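Local coordinates for protein beta-L-arabinobiosidase (Bacteroides thetaiotaomicron, PDB 5MQR) that is a glycoside hydrolase of complex pectin breakdown in a gut bacterium, probably cleaving terminal sugars such as arabinose from plant pectin chains, at residues A[1030-1042]-A[1054-1068]. Numbering follows the deposited sequence.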
loop_
_atom_site.group_PDB
_atom_site.type_symbol
_atom_site.label_atom_id
_atom_site.label_comp_id
_atom_site.label_asym_id
_atom_site.label_seq_id
_atom_site.Cartn_x
_atom_site.Cartn_y
_atom_site.Cartn_z
ATOM N N ILE A 1030 -14.095 6.588 10.041
ATOM C CA ILE A 1030 -13.121 6.785 8.965
ATOM C C ILE A 1030 -13.142 8.239 8.503
ATOM O O ILE A 1030 -12.120 8.783 8.104
ATOM C CB ILE A 1030 -13.429 5.876 7.757
ATOM C CG1 ILE A 1030 -13.329 4.397 8.142
ATOM C CG2 ILE A 1030 -12.495 6.163 6.575
ATOM C CD1 ILE A 1030 -11.911 3.913 8.327
ATOM N N GLY A 1031 -14.314 8.866 8.563
ATOM C CA GLY A 1031 -14.403 10.290 8.425
ATOM C C GLY A 1031 -14.486 10.820 7.009
ATOM O O GLY A 1031 -14.154 11.996 6.791
ATOM N N LEU A 1032 -14.963 10.024 6.055
ATOM C CA LEU A 1032 -15.239 10.579 4.725
ATOM C C LEU A 1032 -16.448 11.492 4.813
ATOM O O LEU A 1032 -17.532 11.030 5.134
ATOM C CB LEU A 1032 -15.493 9.480 3.702
ATOM C CG LEU A 1032 -15.902 9.915 2.279
ATOM C CD1 LEU A 1032 -14.858 10.790 1.596
ATOM C CD2 LEU A 1032 -16.163 8.675 1.444
ATOM N N ARG A 1033 -16.256 12.778 4.531
ATOM C CA ARG A 1033 -17.332 13.768 4.649
ATOM C C ARG A 1033 -17.944 14.135 3.299
ATOM O O ARG A 1033 -17.381 14.917 2.552
ATOM C CB ARG A 1033 -16.805 15.030 5.346
ATOM C CG ARG A 1033 -16.055 14.759 6.663
ATOM C CD ARG A 1033 -16.928 14.133 7.748
ATOM N NE ARG A 1033 -18.049 14.996 8.114
ATOM C CZ ARG A 1033 -19.106 14.621 8.841
ATOM N NH1 ARG A 1033 -19.220 13.370 9.312
ATOM N NH2 ARG A 1033 -20.072 15.503 9.107
ATOM N N PRO A 1034 -19.114 13.574 2.976
ATOM C CA PRO A 1034 -19.588 13.798 1.601
ATOM C C PRO A 1034 -19.881 15.248 1.304
ATOM O O PRO A 1034 -20.289 15.977 2.198
ATOM C CB PRO A 1034 -20.869 12.952 1.530
ATOM C CG PRO A 1034 -20.672 11.904 2.586
ATOM C CD PRO A 1034 -19.953 12.601 3.698
ATOM N N ARG A 1035 -19.638 15.658 0.064
ATOM C CA ARG A 1035 -19.794 17.046 -0.366
ATOM C C ARG A 1035 -20.425 17.139 -1.734
ATOM O O ARG A 1035 -20.421 16.180 -2.499
ATOM C CB ARG A 1035 -18.436 17.737 -0.439
ATOM C CG ARG A 1035 -17.742 17.898 0.898
ATOM C CD ARG A 1035 -16.269 18.091 0.681
ATOM N NE ARG A 1035 -15.993 19.374 0.039
ATOM C CZ ARG A 1035 -15.372 20.409 0.607
ATOM N NH1 ARG A 1035 -14.931 20.359 1.856
ATOM N NH2 ARG A 1035 -15.183 21.530 -0.091
ATOM N N LEU A 1036 -20.926 18.329 -2.051
ATOM C CA LEU A 1036 -21.522 18.622 -3.363
ATOM C C LEU A 1036 -20.495 18.850 -4.457
ATOM O O LEU A 1036 -20.813 18.704 -5.625
ATOM C CB LEU A 1036 -22.396 19.872 -3.282
ATOM C CG LEU A 1036 -23.571 19.798 -2.316
ATOM C CD1 LEU A 1036 -24.087 21.183 -1.985
ATOM C CD2 LEU A 1036 -24.668 18.921 -2.890
ATOM N N ASP A 1037 -19.283 19.240 -4.081
ATOM C CA ASP A 1037 -18.269 19.707 -5.039
ATOM C C ASP A 1037 -17.285 18.567 -5.375
ATOM O O ASP A 1037 -17.573 17.410 -5.077
ATOM C CB ASP A 1037 -17.586 20.991 -4.495
ATOM C CG ASP A 1037 -16.747 20.746 -3.232
ATOM O OD1 ASP A 1037 -16.557 19.578 -2.833
ATOM O OD2 ASP A 1037 -16.260 21.723 -2.622
ATOM N N ASP A 1038 -16.135 18.897 -5.967
ATOM C CA ASP A 1038 -15.157 17.913 -6.419
ATOM C C ASP A 1038 -14.013 17.703 -5.420
ATOM O O ASP A 1038 -12.986 17.114 -5.765
ATOM C CB ASP A 1038 -14.577 18.351 -7.777
ATOM C CG ASP A 1038 -15.658 18.711 -8.780
ATOM O OD1 ASP A 1038 -16.768 18.119 -8.677
ATOM O OD2 ASP A 1038 -15.422 19.597 -9.646
ATOM N N THR A 1039 -14.182 18.166 -4.193
ATOM C CA THR A 1039 -13.114 18.118 -3.207
ATOM C C THR A 1039 -13.376 16.902 -2.297
ATOM O O THR A 1039 -14.523 16.618 -1.955
ATOM C CB THR A 1039 -13.022 19.479 -2.457
ATOM O OG1 THR A 1039 -12.448 20.457 -3.344
ATOM C CG2 THR A 1039 -12.174 19.398 -1.201
ATOM N N ILE A 1040 -12.321 16.168 -1.952
ATOM C CA ILE A 1040 -12.439 15.069 -1.008
ATOM C C ILE A 1040 -11.990 15.550 0.366
ATOM O O ILE A 1040 -10.919 16.143 0.492
ATOM C CB ILE A 1040 -11.583 13.868 -1.413
ATOM C CG1 ILE A 1040 -11.929 13.431 -2.841
ATOM C CG2 ILE A 1040 -11.750 12.726 -0.399
ATOM C CD1 ILE A 1040 -10.983 12.369 -3.377
ATOM N N GLU A 1041 -12.810 15.285 1.379
ATOM C CA GLU A 1041 -12.568 15.752 2.747
ATOM C C GLU A 1041 -12.695 14.549 3.663
ATOM O O GLU A 1041 -13.747 13.926 3.705
ATOM C CB GLU A 1041 -13.595 16.829 3.132
ATOM C CG GLU A 1041 -13.525 17.343 4.581
ATOM C CD GLU A 1041 -14.727 18.220 4.994
ATOM O OE1 GLU A 1041 -15.603 18.514 4.161
ATOM O OE2 GLU A 1041 -14.813 18.626 6.176
ATOM N N ILE A 1042 -11.622 14.212 4.361
ATOM C CA ILE A 1042 -11.680 13.205 5.404
ATOM C C ILE A 1042 -11.206 13.772 6.717
ATOM O O ILE A 1042 -10.398 14.692 6.755
ATOM C CB ILE A 1042 -10.908 11.904 5.081
ATOM C CG1 ILE A 1042 -9.395 12.056 5.279
ATOM C CG2 ILE A 1042 -11.242 11.442 3.678
ATOM C CD1 ILE A 1042 -8.617 10.771 5.032
ATOM N N PHE A 1054 -5.617 0.857 9.325
ATOM C CA PHE A 1054 -6.974 0.499 8.895
ATOM C C PHE A 1054 -7.145 0.928 7.465
ATOM O O PHE A 1054 -6.329 1.692 6.939
ATOM C CB PHE A 1054 -8.079 1.130 9.771
ATOM C CG PHE A 1054 -8.037 2.633 9.839
ATOM C CD1 PHE A 1054 -8.596 3.404 8.842
ATOM C CD2 PHE A 1054 -7.455 3.275 10.922
ATOM C CE1 PHE A 1054 -8.561 4.797 8.905
ATOM C CE2 PHE A 1054 -7.407 4.664 10.996
ATOM C CZ PHE A 1054 -7.969 5.428 9.984
ATOM N N CYS A 1055 -8.227 0.486 6.844
ATOM C CA CYS A 1055 -8.467 0.876 5.467
ATOM C C CYS A 1055 -9.922 0.752 5.090
ATOM O O CYS A 1055 -10.560 -0.238 5.396
ATOM C CB CYS A 1055 -7.611 0.005 4.537
ATOM S SG CYS A 1055 -7.950 0.248 2.787
ATOM N N LEU A 1056 -10.435 1.779 4.438
ATOM C CA LEU A 1056 -11.719 1.705 3.757
ATOM C C LEU A 1056 -11.444 1.819 2.280
ATOM O O LEU A 1056 -10.848 2.766 1.826
ATOM C CB LEU A 1056 -12.658 2.815 4.192
ATOM C CG LEU A 1056 -14.045 2.793 3.539
ATOM C CD1 LEU A 1056 -14.901 1.650 4.081
ATOM C CD2 LEU A 1056 -14.734 4.131 3.762
ATOM N N ASP A 1057 -11.911 0.840 1.532
ATOM C CA ASP A 1057 -11.572 0.690 0.128
ATOM C C ASP A 1057 -12.830 0.396 -0.655
ATOM O O ASP A 1057 -13.888 0.089 -0.090
ATOM C CB ASP A 1057 -10.607 -0.473 -0.011
ATOM C CG ASP A 1057 -9.630 -0.317 -1.154
ATOM O OD1 ASP A 1057 -9.823 0.497 -2.082
ATOM O OD2 ASP A 1057 -8.635 -1.057 -1.123
ATOM N N ASN A 1058 -12.690 0.482 -1.968
ATOM C CA ASN A 1058 -13.741 0.159 -2.911
ATOM C C ASN A 1058 -14.950 1.073 -2.730
ATOM O O ASN A 1058 -16.077 0.645 -2.978
ATOM C CB ASN A 1058 -14.163 -1.327 -2.800
ATOM C CG ASN A 1058 -14.805 -1.858 -4.081
ATOM O OD1 ASN A 1058 -14.512 -1.384 -5.162
ATOM N ND2 ASN A 1058 -15.676 -2.828 -3.955
ATOM N N VAL A 1059 -14.718 2.325 -2.341
ATOM C CA VAL A 1059 -15.823 3.251 -2.138
ATOM C C VAL A 1059 -16.164 3.887 -3.490
ATOM O O VAL A 1059 -15.272 4.458 -4.145
ATOM C CB VAL A 1059 -15.450 4.362 -1.134
ATOM C CG1 VAL A 1059 -16.571 5.404 -1.027
ATOM C CG2 VAL A 1059 -15.132 3.779 0.232
ATOM N N LEU A 1060 -17.429 3.816 -3.907
ATOM C CA LEU A 1060 -17.878 4.551 -5.090
ATOM C C LEU A 1060 -18.392 5.898 -4.646
ATOM O O LEU A 1060 -19.441 6.004 -4.021
ATOM C CB LEU A 1060 -18.956 3.797 -5.860
ATOM C CG LEU A 1060 -19.314 4.345 -7.257
ATOM C CD1 LEU A 1060 -18.086 4.383 -8.173
ATOM C CD2 LEU A 1060 -20.397 3.474 -7.870
ATOM N N TYR A 1061 -17.629 6.935 -4.955
ATOM C CA TYR A 1061 -17.926 8.293 -4.517
ATOM C C TYR A 1061 -17.740 9.199 -5.721
ATOM O O TYR A 1061 -16.622 9.308 -6.227
ATOM C CB TYR A 1061 -16.968 8.699 -3.380
ATOM C CG TYR A 1061 -17.186 10.113 -2.882
ATOM C CD1 TYR A 1061 -18.166 10.394 -1.914
ATOM C CD2 TYR A 1061 -16.436 11.189 -3.386
ATOM C CE1 TYR A 1061 -18.380 11.693 -1.456
ATOM C CE2 TYR A 1061 -16.646 12.485 -2.933
ATOM C CZ TYR A 1061 -17.620 12.734 -1.971
ATOM O OH TYR A 1061 -17.847 14.005 -1.525
ATOM N N HIS A 1062 -18.814 9.838 -6.177
ATOM C CA HIS A 1062 -18.755 10.770 -7.315
ATOM C C HIS A 1062 -18.168 10.143 -8.607
ATOM O O HIS A 1062 -17.416 10.783 -9.360
ATOM C CB HIS A 1062 -17.966 12.047 -6.937
ATOM C CG HIS A 1062 -18.679 12.942 -5.982
ATOM N ND1 HIS A 1062 -18.697 14.307 -6.125
ATOM C CD2 HIS A 1062 -19.399 12.670 -4.872
ATOM C CE1 HIS A 1062 -19.399 14.840 -5.147
ATOM N NE2 HIS A 1062 -19.841 13.867 -4.374
ATOM N N GLY A 1063 -18.542 8.899 -8.876
ATOM C CA GLY A 1063 -18.040 8.200 -10.062
ATOM C C GLY A 1063 -16.596 7.755 -10.031
ATOM O O GLY A 1063 -16.101 7.297 -11.022
ATOM N N HIS A 1064 -15.938 7.854 -8.876
ATOM C CA HIS A 1064 -14.549 7.457 -8.679
ATOM C C HIS A 1064 -14.490 6.422 -7.571
ATOM O O HIS A 1064 -15.380 6.372 -6.736
ATOM C CB HIS A 1064 -13.726 8.675 -8.288
ATOM C CG HIS A 1064 -13.512 9.624 -9.418
ATOM N ND1 HIS A 1064 -14.513 10.449 -9.899
ATOM C CD2 HIS A 1064 -12.423 9.859 -10.188
ATOM C CE1 HIS A 1064 -14.043 11.159 -10.910
ATOM N NE2 HIS A 1064 -12.777 10.823 -11.102
ATOM N N ASN A 1065 -13.459 5.598 -7.583
ATOM C CA ASN A 1065 -13.252 4.573 -6.564
ATOM C C ASN A 1065 -12.265 5.077 -5.518
ATOM O O ASN A 1065 -11.112 5.317 -5.864
ATOM C CB ASN A 1065 -12.723 3.289 -7.200
ATOM C CG ASN A 1065 -13.720 2.683 -8.175
ATOM O OD1 ASN A 1065 -14.867 2.426 -7.821
ATOM N ND2 ASN A 1065 -13.297 2.479 -9.398
ATOM N N LEU A 1066 -12.699 5.262 -4.263
ATOM C CA LEU A 1066 -11.800 5.815 -3.244
ATOM C C LEU A 1066 -11.300 4.778 -2.301
ATOM O O LEU A 1066 -11.976 3.777 -2.014
ATOM C CB LEU A 1066 -12.422 6.959 -2.414
ATOM C CG LEU A 1066 -13.087 8.157 -3.087
ATOM C CD1 LEU A 1066 -13.327 9.300 -2.088
ATOM C CD2 LEU A 1066 -12.315 8.662 -4.257
ATOM N N THR A 1067 -10.105 5.054 -1.798
ATOM C CA THR A 1067 -9.495 4.282 -0.725
ATOM C C THR A 1067 -8.994 5.249 0.320
ATOM O O THR A 1067 -8.379 6.251 -0.014
ATOM C CB THR A 1067 -8.281 3.506 -1.238
ATOM O OG1 THR A 1067 -8.647 2.829 -2.429
ATOM C CG2 THR A 1067 -7.768 2.538 -0.216
ATOM N N ILE A 1068 -9.247 4.949 1.578
ATOM C CA ILE A 1068 -8.699 5.739 2.671
ATOM C C ILE A 1068 -8.000 4.753 3.573
ATOM O O ILE A 1068 -8.596 3.784 4.011
ATOM C CB ILE A 1068 -9.808 6.451 3.489
ATOM C CG1 ILE A 1068 -10.586 7.430 2.605
ATOM C CG2 ILE A 1068 -9.213 7.138 4.717
ATOM C CD1 ILE A 1068 -11.943 7.800 3.156
HETATM O O HOH W 1 -15.488 14.393 0.599
HETATM O O HOH W 2 -16.639 15.671 -3.260
HETATM O O HOH W 3 -17.232 15.406 -8.001
#
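Ile1030 and Ile1068 slide past each other in the tightly packed half of this contact, CG2 of Ile1030 lying 3.8 Å from CD1 of Ile1068. The branches of Ile1030 part: CG2 also meets the CB of Leu1056, while CD1 reaches the ring of Phe1054, 3.4 Å from its CD1. Ile1042 passes alongside Ile1068, and Leu1032 meets Val1059 tip to tip; branched aliphatic chains suit this buried layer. The hairpin 1054-1068, with a G1 bulge at Asn1058 and Val1059 and a type I' turn from Tyr1061 to His1064, belongs to an antiparallel sheet of the family 65 C-terminal domain whose outer edge, beside 1053-1061, is strand 660-662. The segment 1030-1042, which follows helix 1022-1029, packs on one face of it.

The turn end is polar and more open: Asp1038 is exposed, and a water lies between its OD1 and ND1 of His1062. Tyr1061 suits this border, offering an apolar ring to Pro1034 and Leu1032 and a hydroxyl that accepts from N of Arg1035 at 2.9 Å (150°) and meets two waters. His1062 lays CD2 over the Tyr1061 ring, 3.3 Å above its plane, while its NE2 is hydrogen-bonded to Met763 O. Arginine has enough in-plane N-H groups to hold two carboxylates: bent at chi3 (68°), Arg1035 grips Asp1037 side-on through NE and NH2, and NH1 bonds Glu1041. A leucine here would probably leave both carboxylates without their mate and the turn at 1036-1039 freer to move. Asp1037 OD1 also accepts from N of Thr1039, closing an Asx turn, from the face opposite NE of Arg1035.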